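Local coordinates for protein probable ribosomal RNA small subunit methyltransferase (Thermus thermophilus, PDB 3DMH) that methylates the N2 amino group of a guanosine in 16S ribosomal RNA, taking the methyl group from S-adenosylmethionine, at residues A68-E73 with G86-L91; R48-N53 with G100-V105; L37-V42 with S60-G65; A92-A97 with Q119-A124; P54-G59 with F79-A84. All blocks are in the same frame, centred on the assembly; numbering follows the deposited sequence.

Overall arrangement
All five contacts belong to the half of the chain built on the first of two seven-stranded sheets of strand order 3-2-1-4-5-7-6, the Rossmann-like methyltransferase arrangement. Interactions 1 and 2 are parallel pairings in that sheet, their centres 10 Å apart, joined through strands 48-51 and 68-73. Interaction 5, its centre 8 Å from that of interaction 1, packs helix 76-84 on the glycine-rich loop after strand 48-51; this loop passes into interaction 3, whose Glu64 forms a salt bridge with Arg71. Interaction 4 packs on Leu50, Leu52 and Leu72. Guanosine is bound in the second half, by Asp213 and Asn305 among others, outside these contacts; S-adenosylmethionine, beside it, is about 11 Å from the Glu73 side chain.

Interaction 1: A68-E73 with G86-L91; sequences AVERLE and GLQARL
Leu72 and Glu73 pair in parallel with Arg90 and Leu91, joining the two strands of the beta-alpha-beta unit 68-73, 76-84, 90-91 at the sheet edge: Arg90 N reaches Arg71 O at 2.8 Å and Glu73 N reaches Arg90 O at 3.0 Å. Before Arg90 the second segment is not yet strand, and side chains take over. Arg71 runs extended from CG to NE alongside the Gln88 carbonyl, and its NH1 meets Gln88 O at 2.9 Å in the guanidinium plane and on a carbonyl lone pair, with a nearly straight N-H...O angle of 167°. Leu87 CB sits over the centre of one guanidinium face and Val69 CG1 near the rim of the other, while NH2 forms a salt bridge with Glu64. In Glu70 the bend at chi2 (62°) sets the carboxylate between Arg71 N and the Arg90 side chain: OE2 takes Arg71 N with its anti lone pair at 2.9 Å, and OE1 takes Arg90 NE at 3.1 Å on the syn side, 26° out of the carboxylate plane. A leucine at Glu70 would probably leave Arg90 without this charged mate and Arg71 N without its side-chain acceptor. The carboxylate thus serves both sides of the pairing, and Arg71, clamped on two faces and bonded at its edge, has little room to turn.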
# COMPACT_ATOMS: atom_id res chain seq x y z
N ALA A 68 6.23 -25.32 -7.62
CA ALA A 68 5.30 -24.35 -8.20
C ALA A 68 5.08 -23.28 -7.14
O ALA A 68 4.72 -23.61 -6.01
CB ALA A 68 3.99 -25.01 -8.57
N VAL A 69 5.31 -22.03 -7.49
CA VAL A 69 5.15 -20.95 -6.51
C VAL A 69 4.13 -19.93 -6.99
O VAL A 69 4.27 -19.35 -8.07
CB VAL A 69 6.48 -20.22 -6.24
CG1 VAL A 69 6.30 -19.14 -5.18
CG2 VAL A 69 7.58 -21.22 -5.83
N GLU A 70 3.10 -19.72 -6.17
CA GLU A 70 2.12 -18.66 -6.43
C GLU A 70 2.40 -17.54 -5.43
O GLU A 70 2.94 -17.77 -4.34
CB GLU A 70 0.71 -19.22 -6.26
CG GLU A 70 -0.44 -18.21 -6.45
CD GLU A 70 -0.48 -17.59 -7.84
OE1 GLU A 70 -1.34 -18.03 -8.63
OE2 GLU A 70 0.33 -16.67 -8.14
N ARG A 71 2.06 -16.31 -5.80
CA ARG A 71 2.35 -15.13 -4.98
C ARG A 71 1.13 -14.25 -4.98
O ARG A 71 0.61 -13.97 -6.06
CB ARG A 71 3.53 -14.35 -5.57
CG ARG A 71 4.81 -15.17 -5.69
CD ARG A 71 5.85 -14.42 -6.54
NE ARG A 71 7.07 -15.24 -6.58
CZ ARG A 71 7.24 -16.31 -7.36
NH1 ARG A 71 6.30 -16.69 -8.24
NH2 ARG A 71 8.36 -17.00 -7.26
N LEU A 72 0.67 -13.85 -3.81
CA LEU A 72 -0.46 -12.90 -3.72
C LEU A 72 0.06 -11.57 -3.23
O LEU A 72 0.61 -11.50 -2.13
CB LEU A 72 -1.55 -13.44 -2.76
CG LEU A 72 -2.06 -14.86 -3.10
CD1 LEU A 72 -3.25 -15.15 -2.20
CD2 LEU A 72 -2.45 -15.05 -4.55
N GLU A 73 -0.16 -10.51 -4.01
CA GLU A 73 0.44 -9.24 -3.67
C GLU A 73 -0.56 -8.09 -3.85
O GLU A 73 -1.32 -8.05 -4.84
CB GLU A 73 1.67 -9.04 -4.54
CG GLU A 73 2.38 -7.69 -4.39
CD GLU A 73 2.80 -7.41 -2.96
OE1 GLU A 73 3.64 -8.15 -2.42
OE2 GLU A 73 2.30 -6.45 -2.33
N GLY A 86 9.29 -12.35 -14.40
CA GLY A 86 8.71 -13.62 -14.86
C GLY A 86 8.22 -14.49 -13.71
O GLY A 86 8.18 -15.74 -13.86
N LEU A 87 7.84 -13.87 -12.60
CA LEU A 87 7.41 -14.62 -11.41
C LEU A 87 5.90 -14.55 -11.33
O LEU A 87 5.36 -13.46 -11.30
CB LEU A 87 8.04 -14.02 -10.14
CG LEU A 87 9.58 -14.02 -10.07
CD1 LEU A 87 10.07 -13.28 -8.84
CD2 LEU A 87 10.12 -15.45 -10.09
N GLN A 88 5.24 -15.72 -11.31
CA GLN A 88 3.77 -15.77 -11.23
C GLN A 88 3.36 -14.99 -10.00
O GLN A 88 3.91 -15.19 -8.91
CB GLN A 88 3.32 -17.23 -11.11
CG GLN A 88 1.81 -17.38 -11.20
CD GLN A 88 1.38 -18.81 -11.09
OE1 GLN A 88 0.86 -19.22 -10.05
NE2 GLN A 88 1.58 -19.58 -12.15
N ALA A 89 2.37 -14.12 -10.18
CA ALA A 89 1.90 -13.30 -9.08
C ALA A 89 0.52 -12.82 -9.43
O ALA A 89 0.22 -12.54 -10.59
CB ALA A 89 2.82 -12.14 -8.83
N ARG A 90 -0.33 -12.75 -8.41
CA ARG A 90 -1.68 -12.23 -8.62
C ARG A 90 -1.91 -11.00 -7.78
O ARG A 90 -1.42 -10.92 -6.66
CB ARG A 90 -2.73 -13.26 -8.18
CG ARG A 90 -2.54 -14.65 -8.75
CD ARG A 90 -2.51 -14.66 -10.24
NE ARG A 90 -2.38 -16.04 -10.73
CZ ARG A 90 -2.35 -16.39 -12.01
NH1 ARG A 90 -2.40 -15.48 -12.97
NH2 ARG A 90 -2.24 -17.67 -12.33
N LEU A 91 -2.72 -10.10 -8.31
CA LEU A 91 -3.21 -8.95 -7.58
C LEU A 91 -4.27 -9.49 -6.62
O LEU A 91 -5.40 -9.78 -7.02
CB LEU A 91 -3.82 -7.98 -8.59
CG LEU A 91 -2.83 -7.39 -9.60
CD1 LEU A 91 -3.63 -6.99 -10.84
CD2 LEU A 91 -2.06 -6.22 -8.99

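Interaction 2: R48-N53 with G100-V105; sequences RALDLN and GAYDLV
Arg48 and Asp103 carry the polar part of this contact. The arginine grips the carboxylate side-on in a two-nitrogen salt bridge, NE to Asp103 OD2 at 3.2 Å and NH2 to Asp103 OD1 at 2.8 Å. Both oxygens lie in the guanidinium plane, yet the nitrogens approach from above the carboxylate plane, since the two groups are turned 49° apart. A bend at chi3 (-59°) swings the guanidinium back to the aspartate, whose OD2 also accepts Arg48 N at 2.9 Å and the amide of Glu47. Ala101 O lies over one guanidinium face, and a water links Arg48 NH1 to Gly100 O. With an alanine in place of Arg48, Asp103 would probably lose two of the bonds that help fix its carboxylate, leaving it to the backbone amides and Arg130.

Backbone bonds continue the pairing. Arg48 O is shared by Asp103 N, at 2.8 Å, and Leu104 N, where the chain turns its corner, and Leu50 N then reaches Leu104 O at 2.9 Å, setting Ala49 beside Leu104 and Leu50 beside Val105 in parallel.

Apolar contact is led by a CH-pi interaction: Leu50 CB stands 3.8 Å from the centroid of the Tyr102 ring, over its face and 14° off the normal. Beyond it, Leu52 CD1 touches Val105 CG1 at 3.8 Å.

This pairs the first and fourth strands (order 3-2-1-4-5) in the middle of the Rossmann-like sheet, between strands 68-73 and 133-140. Helix 115-128 packs on the face carrying Leu50 and Val105, through Ala125 and Ala128.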
# COMPACT_ATOMS: atom_id res chain seq x y z
N ARG A 48 3.67 -27.45 -4.07
CA ARG A 48 2.97 -26.17 -4.28
C ARG A 48 3.22 -25.19 -3.13
O ARG A 48 2.90 -25.47 -1.98
CB ARG A 48 1.46 -26.41 -4.40
CG ARG A 48 1.06 -27.39 -5.49
CD ARG A 48 -0.27 -28.07 -5.13
NE ARG A 48 -0.18 -28.80 -3.85
CZ ARG A 48 -1.22 -29.29 -3.17
NH1 ARG A 48 -2.46 -29.18 -3.64
NH2 ARG A 48 -1.00 -29.91 -2.02
N ALA A 49 3.77 -24.02 -3.46
CA ALA A 49 4.04 -22.99 -2.47
C ALA A 49 3.23 -21.73 -2.72
O ALA A 49 2.90 -21.42 -3.88
CB ALA A 49 5.53 -22.62 -2.45
N LEU A 50 2.95 -21.00 -1.65
CA LEU A 50 2.25 -19.71 -1.75
C LEU A 50 3.03 -18.67 -0.95
O LEU A 50 3.30 -18.87 0.23
CB LEU A 50 0.83 -19.86 -1.18
CG LEU A 50 -0.09 -18.62 -1.23
CD1 LEU A 50 -0.41 -18.24 -2.65
CD2 LEU A 50 -1.38 -18.89 -0.41
N ASP A 51 3.38 -17.54 -1.58
CA ASP A 51 3.98 -16.40 -0.87
C ASP A 51 2.90 -15.35 -0.65
O ASP A 51 2.34 -14.84 -1.62
CB ASP A 51 5.12 -15.81 -1.71
CG ASP A 51 5.93 -14.78 -0.97
OD1 ASP A 51 5.43 -14.11 -0.04
OD2 ASP A 51 7.10 -14.58 -1.39
N LEU A 52 2.60 -15.04 0.62
CA LEU A 52 1.50 -14.13 0.96
C LEU A 52 1.90 -12.66 1.09
O LEU A 52 1.05 -11.81 1.35
CB LEU A 52 0.80 -14.59 2.26
CG LEU A 52 -0.02 -15.86 2.10
CD1 LEU A 52 -0.57 -16.26 3.48
CD2 LEU A 52 -1.16 -15.67 1.11
N ASN A 53 3.19 -12.36 0.95
CA ASN A 53 3.66 -10.97 1.07
C ASN A 53 4.97 -10.84 0.32
O ASN A 53 6.02 -10.61 0.94
CB ASN A 53 3.81 -10.56 2.54
CG ASN A 53 4.25 -9.09 2.71
OD1 ASN A 53 4.02 -8.25 1.82
ND2 ASN A 53 4.90 -8.79 3.82
N GLY A 100 -6.52 -24.99 1.48
CA GLY A 100 -6.04 -26.38 1.48
C GLY A 100 -5.28 -26.83 0.25
O GLY A 100 -5.14 -28.04 0.01
N ALA A 101 -4.77 -25.86 -0.51
CA ALA A 101 -4.25 -26.13 -1.84
C ALA A 101 -2.74 -26.04 -1.93
O ALA A 101 -2.19 -26.14 -3.02
CB ALA A 101 -4.90 -25.19 -2.87
N TYR A 102 -2.08 -25.84 -0.79
CA TYR A 102 -0.62 -25.60 -0.78
C TYR A 102 0.09 -26.46 0.23
O TYR A 102 -0.46 -26.78 1.28
CB TYR A 102 -0.31 -24.12 -0.50
CG TYR A 102 -0.91 -23.25 -1.56
CD1 TYR A 102 -0.25 -23.03 -2.76
CD2 TYR A 102 -2.19 -22.71 -1.40
CE1 TYR A 102 -0.82 -22.26 -3.76
CE2 TYR A 102 -2.77 -21.94 -2.39
CZ TYR A 102 -2.08 -21.72 -3.57
OH TYR A 102 -2.63 -20.95 -4.58
N ASP A 103 1.31 -26.83 -0.10
CA ASP A 103 2.16 -27.60 0.81
C ASP A 103 3.06 -26.69 1.68
O ASP A 103 3.47 -27.07 2.78
CB ASP A 103 3.05 -28.54 0.01
CG ASP A 103 2.26 -29.40 -0.95
OD1 ASP A 103 1.39 -30.16 -0.49
OD2 ASP A 103 2.54 -29.32 -2.17
N LEU A 104 3.35 -25.49 1.17
CA LEU A 104 4.25 -24.57 1.83
C LEU A 104 3.77 -23.15 1.66
O LEU A 104 3.37 -22.78 0.56
CB LEU A 104 5.65 -24.70 1.21
CG LEU A 104 6.80 -23.92 1.85
CD1 LEU A 104 7.11 -24.42 3.25
CD2 LEU A 104 8.06 -24.02 0.99
N VAL A 105 3.81 -22.38 2.75
CA VAL A 105 3.50 -20.94 2.66
C VAL A 105 4.70 -20.15 3.17
O VAL A 105 5.37 -20.55 4.12
CB VAL A 105 2.20 -20.59 3.46
CG1 VAL A 105 1.97 -19.07 3.53
CG2 VAL A 105 1.01 -21.26 2.83
O HOH W 1 -4.46 -29.90 -1.85

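Interaction 3: L37-V42 with S60-G65; sequences LLQKTV and SLPLEG
Pro62 packs against Gln39 and Val42, which meet its ring from two adjoining directions. Each of the two crosses the proline at about a right angle. Gln39 comes with its aliphatic part: CG is 3.9 Å from Pro62 CG, and the chain then bends at chi2 (-82°), which leaves the amide beside the ring, with OE1 4.0 Å from the same carbon. The closest approach belongs to the backbone, Gln39 O lying 3.3 Å from Pro62 CG.

Val42 meets the ring with one methyl. Its CG2 sits between the backbone N and the carbonyl carbon (chi1 of CG1 -62°), and from there it rests against the ring with Pro62 CG at 3.7 Å and Pro62 CB and CD each at 3.8 Å, spread over three ring atoms.

The proline is the middle residue of a 3-10 turn, 61-63, in the loop between strands 48-51 and 68-73 of the Rossmann-like sheet; facing it is the C-terminal end of helix 33-41, which precedes strand 48-51. At that end Leu38 O receives both Thr41 N and Val42 N, and Thr41 OG1 bonds back to Leu37 O, while in the turn Leu63 N returns to Ser60 O.

Leu63 follows the proline and turns its CD2 to Val42 CB, a looser touch at 4.4 Å. Tyr136 of strand 133-140 also packs on Val42, and Pro44 on Leu63. The Ser60 hydroxyl is bonded to Asp51 OD2.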
# COMPACT_ATOMS: atom_id res chain seq x y z
N LEU A 37 16.55 -12.45 5.23
CA LEU A 37 16.75 -13.62 6.09
C LEU A 37 15.92 -14.79 5.56
O LEU A 37 16.38 -15.93 5.56
CB LEU A 37 16.40 -13.30 7.54
CG LEU A 37 16.96 -14.28 8.58
CD1 LEU A 37 18.49 -14.31 8.55
CD2 LEU A 37 16.45 -13.87 9.94
N LEU A 38 14.70 -14.51 5.08
CA LEU A 38 13.94 -15.56 4.39
C LEU A 38 14.69 -16.18 3.22
O LEU A 38 14.71 -17.40 3.07
CB LEU A 38 12.63 -14.99 3.84
CG LEU A 38 11.41 -15.00 4.75
CD1 LEU A 38 10.30 -14.28 4.00
CD2 LEU A 38 10.99 -16.45 5.11
N GLN A 39 15.28 -15.34 2.36
CA GLN A 39 15.91 -15.85 1.16
C GLN A 39 17.07 -16.78 1.52
O GLN A 39 17.34 -17.75 0.81
CB GLN A 39 16.37 -14.69 0.25
CG GLN A 39 16.93 -15.11 -1.11
CD GLN A 39 18.41 -15.55 -1.08
OE1 GLN A 39 18.87 -16.27 -1.96
NE2 GLN A 39 19.15 -15.12 -0.05
N LYS A 40 17.75 -16.49 2.63
CA LYS A 40 18.83 -17.36 3.13
C LYS A 40 18.35 -18.66 3.77
O LYS A 40 19.16 -19.55 4.03
CB LYS A 40 19.71 -16.61 4.13
CG LYS A 40 20.49 -15.49 3.50
CD LYS A 40 21.26 -14.73 4.54
CE LYS A 40 22.17 -13.71 3.87
NZ LYS A 40 23.23 -13.27 4.83
N THR A 41 17.05 -18.77 4.02
CA THR A 41 16.49 -19.83 4.89
C THR A 41 15.56 -20.80 4.16
O THR A 41 15.60 -22.02 4.41
CB THR A 41 15.76 -19.22 6.11
OG1 THR A 41 16.65 -18.33 6.80
CG2 THR A 41 15.30 -20.31 7.10
N VAL A 42 14.71 -20.27 3.28
CA VAL A 42 13.64 -21.11 2.72
C VAL A 42 14.17 -22.28 1.88
O VAL A 42 15.08 -22.11 1.06
CB VAL A 42 12.64 -20.30 1.89
CG1 VAL A 42 11.95 -19.27 2.76
CG2 VAL A 42 13.35 -19.61 0.75
N SER A 60 11.10 -15.58 -1.24
CA SER A 60 10.73 -16.94 -1.63
C SER A 60 11.39 -17.35 -2.93
O SER A 60 11.13 -18.43 -3.44
CB SER A 60 9.20 -17.08 -1.76
OG SER A 60 8.68 -16.14 -2.69
N LEU A 61 12.30 -16.51 -3.45
CA LEU A 61 12.93 -16.81 -4.75
C LEU A 61 13.65 -18.17 -4.82
O LEU A 61 13.64 -18.80 -5.88
CB LEU A 61 13.87 -15.69 -5.20
CG LEU A 61 14.25 -15.69 -6.70
CD1 LEU A 61 13.02 -15.55 -7.60
CD2 LEU A 61 15.19 -14.54 -6.95
N PRO A 62 14.26 -18.62 -3.71
CA PRO A 62 14.92 -19.94 -3.78
C PRO A 62 14.00 -21.10 -4.17
O PRO A 62 14.48 -22.14 -4.63
CB PRO A 62 15.48 -20.14 -2.36
CG PRO A 62 15.74 -18.73 -1.89
CD PRO A 62 14.53 -17.96 -2.42
N LEU A 63 12.68 -20.93 -3.99
CA LEU A 63 11.71 -21.97 -4.33
C LEU A 63 11.38 -22.03 -5.82
O LEU A 63 10.89 -23.03 -6.31
CB LEU A 63 10.41 -21.77 -3.53
CG LEU A 63 10.57 -21.62 -2.01
CD1 LEU A 63 9.21 -21.37 -1.35
CD2 LEU A 63 11.24 -22.86 -1.36
N GLU A 64 11.67 -20.92 -6.53
CA GLU A 64 11.31 -20.82 -7.95
C GLU A 64 12.10 -21.85 -8.75
O GLU A 64 13.30 -22.02 -8.58
CB GLU A 64 11.54 -19.37 -8.44
CG GLU A 64 11.09 -19.07 -9.90
CD GLU A 64 9.58 -19.01 -10.12
OE1 GLU A 64 8.76 -19.05 -9.16
OE2 GLU A 64 9.19 -18.92 -11.31
N GLY A 65 11.40 -22.61 -9.59
CA GLY A 65 12.08 -23.64 -10.38
C GLY A 65 12.23 -24.99 -9.69
O GLY A 65 12.51 -25.99 -10.36

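Interaction 4: A92-A97 with Q119-A124; sequences ALPWEA and QASLVA
Trp95 lies against Ala120 and Ala124, two residues one turn apart on helix 115-128. Trp95 CG stands between the backbone N and the carbonyl carbon (chi1 53°), and chi2 of 88° sets the ring plane so that Leu93 CB and Pro94 CD lie over one face. From this pose the six-membered part of the ring reaches the helix: Trp95 CE3 is 3.5 Å from Ala120 CB and CZ3 3.7 Å, an oblique approach. Tyr117, earlier on the same helix, brings its ring against the indole with the planes at about 70°.

Ala124 pushes its methyl into the backbone of the turn, CB being 3.3 Å from Pro94 O and 3.6 Å from Trp95 CA. Pro94 touches Ser121 with its ring carbons, CG lying 3.5 Å from Ser121 OG; this hydroxyl bonds back to Tyr117 O. Small side chains at all three helix positions let the turn come this close. A water stands between the carbonyl oxygens Ala97 O and Ala124 O.

The turn itself is 3-10 over residues 94-96, with Glu96 OE1 accepting Leu93 N. It belongs to the crossover that carries the chain from edge strand 90-91 past two strands to strand 102-108, the step that gives the 3-2-1-4 order of Rossmann-like methyltransferases; here it packs on the helix that follows strand 102-108.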
# COMPACT_ATOMS: atom_id res chain seq x y z
N ALA A 92 -3.89 -9.63 -5.35
CA ALA A 92 -4.75 -10.37 -4.43
C ALA A 92 -4.44 -10.07 -2.99
O ALA A 92 -3.30 -9.80 -2.64
CB ALA A 92 -4.62 -11.86 -4.69
N LEU A 93 -5.48 -10.08 -2.17
CA LEU A 93 -5.32 -10.00 -0.74
C LEU A 93 -4.87 -11.35 -0.20
O LEU A 93 -5.19 -12.40 -0.77
CB LEU A 93 -6.67 -9.65 -0.10
CG LEU A 93 -7.32 -8.38 -0.65
CD1 LEU A 93 -8.79 -8.35 -0.22
CD2 LEU A 93 -6.59 -7.15 -0.16
N PRO A 94 -4.14 -11.35 0.94
CA PRO A 94 -3.63 -12.61 1.47
C PRO A 94 -4.75 -13.60 1.73
O PRO A 94 -4.61 -14.80 1.45
CB PRO A 94 -2.94 -12.20 2.78
CG PRO A 94 -2.61 -10.76 2.62
CD PRO A 94 -3.66 -10.17 1.70
N TRP A 95 -5.88 -13.09 2.24
CA TRP A 95 -7.02 -13.94 2.56
C TRP A 95 -7.88 -14.36 1.37
O TRP A 95 -8.93 -15.01 1.54
CB TRP A 95 -7.89 -13.30 3.65
CG TRP A 95 -8.30 -11.90 3.33
CD1 TRP A 95 -9.40 -11.52 2.64
CD2 TRP A 95 -7.62 -10.70 3.71
NE1 TRP A 95 -9.47 -10.15 2.57
CE2 TRP A 95 -8.38 -9.62 3.21
CE3 TRP A 95 -6.44 -10.42 4.42
CZ2 TRP A 95 -8.01 -8.27 3.40
CZ3 TRP A 95 -6.06 -9.08 4.62
CH2 TRP A 95 -6.84 -8.03 4.10
N GLU A 96 -7.43 -14.02 0.17
CA GLU A 96 -8.05 -14.55 -1.04
C GLU A 96 -7.40 -15.87 -1.45
O GLU A 96 -7.81 -16.46 -2.45
CB GLU A 96 -8.03 -13.52 -2.18
CG GLU A 96 -9.02 -12.37 -1.93
CD GLU A 96 -8.98 -11.28 -2.98
OE1 GLU A 96 -7.87 -11.04 -3.54
OE2 GLU A 96 -10.05 -10.69 -3.26
N ALA A 97 -6.44 -16.35 -0.66
CA ALA A 97 -5.75 -17.61 -0.95
C ALA A 97 -6.72 -18.79 -0.98
O ALA A 97 -7.63 -18.86 -0.17
CB ALA A 97 -4.64 -17.87 0.06
N GLN A 119 -3.03 -10.56 11.43
CA GLN A 119 -3.84 -11.70 11.88
C GLN A 119 -4.58 -12.36 10.72
O GLN A 119 -4.64 -13.60 10.64
CB GLN A 119 -4.85 -11.26 12.96
CG GLN A 119 -5.66 -12.42 13.53
CD GLN A 119 -4.82 -13.37 14.37
OE1 GLN A 119 -3.75 -12.99 14.87
NE2 GLN A 119 -5.29 -14.61 14.54
N ALA A 120 -5.13 -11.53 9.84
CA ALA A 120 -5.83 -12.02 8.66
C ALA A 120 -4.87 -12.80 7.78
O ALA A 120 -5.24 -13.83 7.21
CB ALA A 120 -6.42 -10.85 7.87
N SER A 121 -3.63 -12.31 7.69
CA SER A 121 -2.58 -13.00 6.92
C SER A 121 -2.18 -14.34 7.53
O SER A 121 -1.98 -15.32 6.80
CB SER A 121 -1.34 -12.11 6.78
OG SER A 121 -1.65 -10.97 5.97
N LEU A 122 -2.10 -14.38 8.86
CA LEU A 122 -1.80 -15.63 9.58
C LEU A 122 -2.89 -16.67 9.36
O LEU A 122 -2.59 -17.83 9.08
CB LEU A 122 -1.61 -15.36 11.07
CG LEU A 122 -0.32 -14.62 11.46
CD1 LEU A 122 -0.32 -14.25 12.94
CD2 LEU A 122 0.92 -15.44 11.09
N VAL A 123 -4.15 -16.25 9.48
CA VAL A 123 -5.26 -17.18 9.24
C VAL A 123 -5.32 -17.62 7.78
O VAL A 123 -5.55 -18.80 7.49
CB VAL A 123 -6.61 -16.59 9.68
CG1 VAL A 123 -7.71 -17.61 9.46
CG2 VAL A 123 -6.55 -16.20 11.15
N ALA A 124 -5.09 -16.70 6.84
CA ALA A 124 -5.04 -17.07 5.43
C ALA A 124 -3.98 -18.14 5.21
O ALA A 124 -4.19 -19.09 4.43
CB ALA A 124 -4.73 -15.85 4.57
O HOH W 2 -6.43 -19.27 2.57

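Interaction 5: P54-G59 with F79-A84; sequences PGVGWG and FRCLTA
Leu82 fits into a turn of Pro54 to Gly57, and the contact is made by van der Waals packing. Helix 76-84 presents this leucine with CG beside its own backbone N (chi1 -66°), and the forked end closes round a carbonyl: Leu82 CD1 and CD2 are each 3.4 Å from Gly55 O. CD2 also lies 3.4 Å from Val56 O, and CD1 touches Pro54 CG at 3.9 Å, the two side chains crossing at about a right angle. One helix position back, Cys81 CB meets Val56 CG1 at 4.0 Å.

The backbone shape makes this possible. Gly57 N returns to Pro54 O at 2.9 Å, closing a type II' beta turn in which Gly55 takes positive phi. Gly57 is also at positive phi, and a CB there would run into Leu82 CD2, so the missing side chain is what admits the leucine. Glu73 OE1, on strand 68-73, accepts the Gly55 amide.

A glycine-rich loop straight after the first strand has the position of the cofactor-binding loop of Rossmann-like methyltransferases. Here, however, S-adenosylmethionine sits in the second, similarly ordered domain, with Glu262 and Asn305, so this loop is probably a counterpart that does not bind it.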
# COMPACT_ATOMS: atom_id res chain seq x y z
N PRO A 54 4.93 -11.06 -1.00
CA PRO A 54 6.22 -11.23 -1.70
C PRO A 54 7.05 -9.98 -1.91
O PRO A 54 8.27 -10.10 -1.98
CB PRO A 54 5.81 -11.79 -3.07
CG PRO A 54 4.41 -11.28 -3.27
CD PRO A 54 3.77 -11.26 -1.89
N GLY A 55 6.42 -8.82 -2.02
CA GLY A 55 7.18 -7.63 -2.49
C GLY A 55 7.79 -7.96 -3.84
O GLY A 55 7.14 -8.53 -4.70
N VAL A 56 9.07 -7.61 -4.01
CA VAL A 56 9.76 -7.89 -5.29
C VAL A 56 10.10 -9.39 -5.46
O VAL A 56 10.59 -9.81 -6.53
CB VAL A 56 11.02 -6.99 -5.50
CG1 VAL A 56 10.62 -5.51 -5.55
CG2 VAL A 56 12.02 -7.26 -4.42
N GLY A 57 9.83 -10.20 -4.44
CA GLY A 57 9.94 -11.67 -4.58
C GLY A 57 11.24 -12.33 -4.17
O GLY A 57 11.48 -13.49 -4.48
N TRP A 58 12.09 -11.56 -3.48
CA TRP A 58 13.38 -12.09 -3.03
C TRP A 58 13.27 -13.19 -1.97
O TRP A 58 13.97 -14.19 -2.04
CB TRP A 58 14.24 -10.94 -2.53
CG TRP A 58 15.65 -11.31 -2.09
CD1 TRP A 58 16.20 -11.06 -0.87
CD2 TRP A 58 16.69 -11.93 -2.88
NE1 TRP A 58 17.51 -11.50 -0.83
CE2 TRP A 58 17.83 -12.03 -2.05
CE3 TRP A 58 16.75 -12.42 -4.19
CZ2 TRP A 58 19.03 -12.60 -2.48
CZ3 TRP A 58 17.95 -12.99 -4.62
CH2 TRP A 58 19.08 -13.07 -3.77
N GLY A 59 12.37 -13.00 -1.01
CA GLY A 59 12.26 -13.93 0.12
C GLY A 59 11.96 -15.37 -0.25
O GLY A 59 12.52 -16.30 0.36
N PHE A 79 3.82 -5.82 -7.92
CA PHE A 79 3.38 -6.69 -9.05
C PHE A 79 4.03 -6.33 -10.39
O PHE A 79 4.42 -7.22 -11.14
CB PHE A 79 1.87 -6.71 -9.07
CG PHE A 79 1.30 -7.47 -7.90
CD1 PHE A 79 1.66 -8.79 -7.73
N ARG A 80 4.28 -5.05 -10.63
CA ARG A 80 5.02 -4.67 -11.86
C ARG A 80 6.39 -5.36 -11.86
O ARG A 80 6.84 -5.89 -12.90
CB ARG A 80 5.23 -3.17 -11.95
CG ARG A 80 3.98 -2.35 -12.16
CD ARG A 80 4.26 -0.86 -11.89
NE ARG A 80 4.69 -0.15 -13.08
CZ ARG A 80 4.97 1.16 -13.17
NH1 ARG A 80 4.87 1.98 -12.10
NH2 ARG A 80 5.34 1.67 -14.35
N CYS A 81 7.04 -5.33 -10.70
CA CYS A 81 8.36 -5.98 -10.57
C CYS A 81 8.30 -7.49 -10.73
O CYS A 81 9.07 -8.04 -11.49
CB CYS A 81 9.00 -5.63 -9.24
SG CYS A 81 9.40 -3.87 -9.08
N LEU A 82 7.39 -8.15 -10.00
CA LEU A 82 7.28 -9.61 -10.10
C LEU A 82 7.07 -10.11 -11.55
O LEU A 82 7.68 -11.06 -11.99
CB LEU A 82 6.12 -10.08 -9.21
CG LEU A 82 6.39 -9.86 -7.73
CD1 LEU A 82 5.11 -10.02 -6.91
CD2 LEU A 82 7.46 -10.85 -7.20
N THR A 83 6.07 -9.57 -12.21
CA THR A 83 5.75 -9.79 -13.59
C THR A 83 6.97 -9.58 -14.51
O THR A 83 7.26 -10.42 -15.35
CB THR A 83 4.54 -8.94 -14.02
OG1 THR A 83 3.45 -9.30 -13.16
CG2 THR A 83 4.16 -9.26 -15.44
N ALA A 84 7.67 -8.45 -14.33
CA ALA A 84 8.89 -8.20 -15.12
C ALA A 84 9.92 -9.30 -14.93
O ALA A 84 10.66 -9.65 -15.85
CB ALA A 84 9.50 -6.82 -14.82